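Local coordinates for protein DNA polymerase III, beta subunit (Thermotoga maritima, PDB 1VPK) that probably tethers DNA polymerases and other proteins to DNA as a ring-shaped, head-to-tail homodimer, making replication processive, at residues A29-A34 and M210-N215; V93-I98 and G113-R118. All blocks are in the same frame, centred on the assembly; numbering follows the deposited sequence.

Contact 1: A29-A34 and M210-N215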
loop_
_atom_site.group_PDB
_atom_site.type_symbol
_atom_site.label_atom_id
_atom_site.label_comp_id
_atom_site.label_asym_id
_atom_site.label_seq_id
_atom_site.Cartn_x
_atom_site.Cartn_y
_atom_site.Cartn_z
ATOM N N ALA A 29 -15.434 3.394 18.337
ATOM C CA ALA A 29 -14.740 3.005 19.565
ATOM C C ALA A 29 -13.347 2.433 19.391
ATOM O O ALA A 29 -12.561 2.452 20.347
ATOM C CB ALA A 29 -15.607 2.012 20.352
ATOM N N SER A 30 -13.025 1.966 18.188
ATOM C CA SER A 30 -11.881 1.116 17.962
ATOM C C SER A 30 -10.532 1.740 18.274
ATOM O O SER A 30 -9.647 1.021 18.665
ATOM C CB SER A 30 -11.851 0.557 16.531
ATOM O OG SER A 30 -11.738 1.603 15.625
ATOM N N LYS A 31 -10.384 3.062 18.134
ATOM C CA LYS A 31 -9.070 3.649 18.320
ATOM C C LYS A 31 -8.776 4.034 19.792
ATOM O O LYS A 31 -7.728 4.605 20.109
ATOM C CB LYS A 31 -8.832 4.801 17.339
ATOM C CG LYS A 31 -8.734 4.330 15.879
ATOM C CD LYS A 31 -7.903 5.280 15.067
ATOM C CE LYS A 31 -7.508 4.782 13.647
ATOM N NZ LYS A 31 -6.451 5.792 13.118
ATOM N N ALA A 32 -9.685 3.696 20.682
ATOM C CA ALA A 32 -9.482 3.825 22.120
ATOM C C ALA A 32 -9.004 2.472 22.722
ATOM O O ALA A 32 -8.688 2.394 23.899
ATOM C CB ALA A 32 -10.723 4.275 22.778
ATOM N N LEU A 33 -8.929 1.418 21.927
ATOM C CA LEU A 33 -8.451 0.111 22.455
ATOM C C LEU A 33 -6.969 0.184 22.842
ATOM O O LEU A 33 -6.200 0.902 22.184
ATOM C CB LEU A 33 -8.629 -0.980 21.403
ATOM C CG LEU A 33 -10.054 -1.357 20.950
ATOM C CD1 LEU A 33 -10.020 -2.193 19.699
ATOM C CD2 LEU A 33 -10.706 -2.145 22.020
ATOM N N ALA A 34 -6.572 -0.576 23.885
ATOM C CA ALA A 34 -5.154 -0.778 24.213
ATOM C C ALA A 34 -4.513 -1.805 23.282
ATOM O O ALA A 34 -5.195 -2.568 22.632
ATOM C CB ALA A 34 -5.015 -1.247 25.647
ATOM N N MET A 210 -5.845 11.929 20.310
ATOM C CA MET A 210 -6.162 12.706 19.115
ATOM C C MET A 210 -6.556 11.929 17.883
ATOM O O MET A 210 -7.414 12.383 17.124
ATOM C CB MET A 210 -4.991 13.655 18.812
ATOM C CG MET A 210 -4.876 14.765 19.846
ATOM S SD MET A 210 -6.339 15.800 19.978
ATOM C CE MET A 210 -6.509 16.562 18.345
ATOM N N LYS A 211 -5.965 10.745 17.714
ATOM C CA LYS A 211 -6.370 9.806 16.686
ATOM C C LYS A 211 -7.785 9.243 16.926
ATOM O O LYS A 211 -8.550 8.962 15.978
ATOM C CB LYS A 211 -5.328 8.693 16.582
ATOM C CG LYS A 211 -3.998 9.222 15.966
ATOM C CD LYS A 211 -2.973 8.108 15.744
ATOM C CE LYS A 211 -1.514 8.589 15.329
ATOM N NZ LYS A 211 -0.476 7.570 15.857
ATOM N N GLU A 212 -8.160 9.117 18.190
ATOM C CA GLU A 212 -9.525 8.741 18.494
ATOM C C GLU A 212 -10.435 9.942 18.195
ATOM O O GLU A 212 -11.509 9.758 17.663
ATOM C CB GLU A 212 -9.674 8.216 19.938
ATOM C CG GLU A 212 -11.106 7.926 20.352
ATOM C CD GLU A 212 -11.890 6.968 19.446
ATOM O OE1 GLU A 212 -11.347 6.183 18.626
ATOM O OE2 GLU A 212 -13.113 6.942 19.613
ATOM N N VAL A 213 -10.001 11.156 18.508
ATOM C CA VAL A 213 -10.803 12.356 18.199
ATOM C C VAL A 213 -11.121 12.375 16.704
ATOM O O VAL A 213 -12.301 12.499 16.311
ATOM C CB VAL A 213 -10.091 13.660 18.662
ATOM C CG1 VAL A 213 -10.755 14.897 18.097
ATOM C CG2 VAL A 213 -10.120 13.739 20.184
ATOM N N GLN A 214 -10.080 12.158 15.894
ATOM C CA GLN A 214 -10.195 12.164 14.455
ATOM C C GLN A 214 -11.153 11.050 14.003
ATOM O O GLN A 214 -11.961 11.219 13.078
ATOM C CB GLN A 214 -8.851 11.883 13.820
ATOM C CG GLN A 214 -7.961 13.030 13.571
ATOM C CD GLN A 214 -6.914 12.647 12.526
ATOM O OE1 GLN A 214 -6.133 11.702 12.731
ATOM N NE2 GLN A 214 -6.929 13.338 11.395
ATOM N N ASN A 215 -11.032 9.893 14.638
ATOM C CA ASN A 215 -11.859 8.732 14.312
ATOM C C ASN A 215 -13.337 9.049 14.551
ATOM O O ASN A 215 -14.220 8.727 13.742
ATOM C CB ASN A 215 -11.421 7.553 15.191
ATOM C CG ASN A 215 -12.089 6.279 14.816
ATOM O OD1 ASN A 215 -12.113 5.903 13.646
ATOM N ND2 ASN A 215 -12.618 5.578 15.807
HETATM O O HOH W 1 -7.942 8.432 13.601
#
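Lys31 lays its aliphatic chain across Glu212 and Asn215 of helix 207-218. Its CG leaves the backbone beside N (chi1 -68°), and the chain beyond runs extended over the helix. Lys31 CB comes first, 3.1 Å from Glu212 OE1. Farther out, Lys31 CG passes 4.0 Å from Asn215 CG, so methylenes rest against the amide group. Lys31 CD then lies 3.8 Å from the carbonyl oxygen Lys211 O. Lys31 NZ donates to a water that meets Lys211 O too, linking both segments.

Glu212 bends at chi2 (55°) and turns its carboxylate back toward residues 31 and 32. Lys31 N gives Glu212 OE1 a weak bond of 3.3 Å, well off straight at 123°. A better one comes from its own helix: Asn215 ND2 donates to Glu212 OE1 over 3.2 Å. That donor approaches on the syn side but above the carboxylate plane. The same Asn215 ND2 also bonds to Thr27 O, which ties the amide to the end of helix 19-29 and probably limits its rotation. Two N-H groups thus serve one oxygen of a buried carboxylate. Glu212 also packs on Thr63 and Val65 of strand 63-68.

The contact joins the N-terminal and central domains where segment 29-34, at the end of helix 19-29, meets helix 207-218. Strand 63-68 pairs with strand 241-246, so one sheet runs on between these domains, as in bacterial beta sliding rings.

Contact 2: V93-I98 and G113-R118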
loop_
_atom_site.group_PDB
_atom_site.type_symbol
_atom_site.label_atom_id
_atom_site.label_comp_id
_atom_site.label_asym_id
_atom_site.label_seq_id
_atom_site.Cartn_x
_atom_site.Cartn_y
_atom_site.Cartn_z
ATOM N N VAL A 93 -17.458 -7.206 7.388
ATOM C CA VAL A 93 -17.870 -8.176 6.365
ATOM C C VAL A 93 -19.247 -8.842 6.576
ATOM O O VAL A 93 -19.635 -9.690 5.774
ATOM C CB VAL A 93 -16.773 -9.292 6.172
ATOM C CG1 VAL A 93 -15.422 -8.667 5.751
ATOM C CG2 VAL A 93 -16.593 -10.107 7.440
ATOM N N LEU A 94 -19.978 -8.494 7.636
ATOM C CA LEU A 94 -21.330 -9.028 7.811
ATOM C C LEU A 94 -22.118 -8.650 6.545
ATOM O O LEU A 94 -22.052 -7.526 6.126
ATOM C CB LEU A 94 -21.995 -8.455 9.071
ATOM C CG LEU A 94 -21.268 -8.873 10.379
ATOM C CD1 LEU A 94 -21.877 -8.175 11.576
ATOM C CD2 LEU A 94 -21.266 -10.400 10.573
ATOM N N PRO A 95 -22.768 -9.617 5.906
ATOM C CA PRO A 95 -23.325 -9.386 4.592
ATOM C C PRO A 95 -24.736 -8.796 4.501
ATOM O O PRO A 95 -25.107 -8.346 3.408
ATOM C CB PRO A 95 -23.377 -10.787 4.021
ATOM C CG PRO A 95 -23.614 -11.627 5.173
ATOM C CD PRO A 95 -22.950 -11.009 6.318
ATOM N N ASP A 96 -25.515 -8.829 5.595
ATOM C CA ASP A 96 -26.954 -8.459 5.543
ATOM C C ASP A 96 -27.227 -7.105 6.240
ATOM O O ASP A 96 -26.425 -6.662 7.033
ATOM C CB ASP A 96 -27.760 -9.564 6.211
ATOM C CG ASP A 96 -29.224 -9.530 5.869
ATOM O OD1 ASP A 96 -29.644 -10.406 5.052
ATOM O OD2 ASP A 96 -29.978 -8.691 6.450
ATOM N N GLU A 97 -28.347 -6.449 5.880
ATOM C CA GLU A 97 -28.780 -5.153 6.478
ATOM C C GLU A 97 -28.977 -5.263 7.998
ATOM O O GLU A 97 -28.790 -4.279 8.729
ATOM C CB GLU A 97 -30.113 -4.680 5.869
ATOM C CG GLU A 97 -29.948 -3.929 4.586
ATOM C CD GLU A 97 -31.257 -3.462 4.021
ATOM O OE1 GLU A 97 -32.172 -2.998 4.806
ATOM O OE2 GLU A 97 -31.411 -3.509 2.755
ATOM N N ILE A 98 -29.339 -6.472 8.489
ATOM C CA ILE A 98 -29.610 -6.732 9.899
ATOM C C ILE A 98 -28.649 -7.755 10.463
ATOM O O ILE A 98 -28.217 -8.719 9.782
ATOM C CB ILE A 98 -31.049 -7.258 10.103
ATOM C CG1 ILE A 98 -32.088 -6.349 9.443
ATOM C CG2 ILE A 98 -31.363 -7.484 11.583
ATOM C CD1 ILE A 98 -31.980 -4.935 9.834
ATOM N N GLY A 113 -27.590 -12.613 7.932
ATOM C CA GLY A 113 -27.800 -13.241 6.659
ATOM C C GLY A 113 -27.325 -14.666 6.640
ATOM O O GLY A 113 -27.746 -15.461 7.464
ATOM N N SER A 114 -26.432 -14.939 5.684
ATOM C CA SER A 114 -25.781 -16.217 5.451
ATOM C C SER A 114 -24.716 -16.630 6.499
ATOM O O SER A 114 -24.314 -17.791 6.537
ATOM C CB SER A 114 -25.048 -16.156 4.067
ATOM O OG SER A 114 -23.988 -15.149 4.043
ATOM N N THR A 115 -24.266 -15.687 7.309
ATOM C CA THR A 115 -23.073 -15.867 8.142
ATOM C C THR A 115 -23.420 -15.972 9.625
ATOM O O THR A 115 -24.294 -15.246 10.112
ATOM C CB THR A 115 -22.141 -14.668 7.946
ATOM O OG1 THR A 115 -22.127 -14.320 6.559
ATOM C CG2 THR A 115 -20.736 -14.974 8.426
ATOM N N VAL A 116 -22.696 -16.824 10.343
ATOM C CA VAL A 116 -22.754 -16.858 11.795
ATOM C C VAL A 116 -21.296 -16.978 12.309
ATOM O O VAL A 116 -20.541 -17.867 11.912
ATOM C CB VAL A 116 -23.657 -18.016 12.333
ATOM C CG1 VAL A 116 -23.743 -17.977 13.870
ATOM C CG2 VAL A 116 -25.031 -17.937 11.756
ATOM N N PHE A 117 -20.921 -15.981 13.099
ATOM C CA PHE A 117 -19.689 -15.925 13.855
ATOM C C PHE A 117 -20.027 -16.307 15.311
ATOM O O PHE A 117 -21.060 -15.901 15.829
ATOM C CB PHE A 117 -19.091 -14.532 13.819
ATOM C CG PHE A 117 -18.387 -14.163 12.519
ATOM C CD1 PHE A 117 -17.043 -14.431 12.329
ATOM C CD2 PHE A 117 -19.077 -13.462 11.510
ATOM C CE1 PHE A 117 -16.383 -14.065 11.161
ATOM C CE2 PHE A 117 -18.416 -13.081 10.333
ATOM C CZ PHE A 117 -17.074 -13.365 10.167
ATOM N N ARG A 118 -19.157 -17.111 15.938
ATOM C CA ARG A 118 -19.255 -17.438 17.348
ATOM C C ARG A 118 -17.918 -17.040 17.963
ATOM O O ARG A 118 -16.892 -17.563 17.601
ATOM C CB ARG A 118 -19.511 -18.915 17.537
ATOM C CG ARG A 118 -20.881 -19.311 17.149
ATOM C CD ARG A 118 -21.038 -20.812 17.341
ATOM N NE ARG A 118 -22.023 -21.464 16.493
ATOM C CZ ARG A 118 -22.012 -21.487 15.154
ATOM N NH1 ARG A 118 -21.110 -20.812 14.421
ATOM N NH2 ARG A 118 -22.953 -22.177 14.530
HETATM O O HOH W 2 -29.681 -11.165 9.182
#
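Pro95 sets its ring against Ser114 and Thr115. Pro95 CG is 3.4 Å from Thr115 OG1 and 3.7 Å from Ser114 OG. Two conformers are modelled for Thr115, and this fit belongs to one of them. Two residues on from Thr115, the Phe117 ring meets Leu94, whose CD2 is 3.9 Å from Phe117 CD2. Val93 CG2 approaches the ring at Phe117 CZ, at 4.3 Å. Both methyls come in at a slant. Phe117 CG stands beside the backbone N (chi1 -77°), which swings the ring back toward residues 93 and 94.

At the other end of the contact the backbones draw together. Asp96 CB lies 3.5 Å from Gly113 N. Asp96 OD1 lies near Gly113 CA, while OD2 turns away from it. Gly113 has a positive phi of 60° in the turn between strands 107-112 and 115-120. Having no side chain, it lets Asp96 come this close. A water bridges the two segments, donating to Ile98 O and accepting from Gly113 N at 2.8 Å.

Strand 115-120 is one of the two outermost strands of its sheet within the chain. In the dimer it pairs antiparallel with a strand of the second subunit, so the sheet continues across the head-to-tail interface. The loop 93-98 packs beside this seam.

Several bonds position these groups. Ile98 N donates to Asp96 OD2 over 3.1 Å, nearly straight at 169° and to the anti lone pair, which forms an Asx turn. Ser112 OG bonds to both Asp96 N and Ile98 O. The hydroxyls of Ser114 and Thr115 hydrogen-bond to the same oxygen, OD1 of Asp315 of the second subunit, for Thr115 in the conformer described. Arg280 of the second subunit packs on Pro95, Ser114, Thr115 and Phe117.

Overall arrangement
The centre of contact 1 is about 9 Å from the centre of the chain, that of contact 2 about 32 Å. Both are partly buried, contact 1 with four of seven touching residues buried, contact 2 with three of nine. Their nearest atoms are about 13 Å apart, and they share no segment. Along the sequence, contact 2 is nested inside the loop closed by contact 1. Contact 1 spans two domains of one chain. Its centre is polar, with a buried carboxylate under a lysine chain. Contact 2 stays within the N-terminal domain. A water bridges the segments in each. Contact 2 otherwise relies on apolar packing, and its hydroxyls turn to the second subunit.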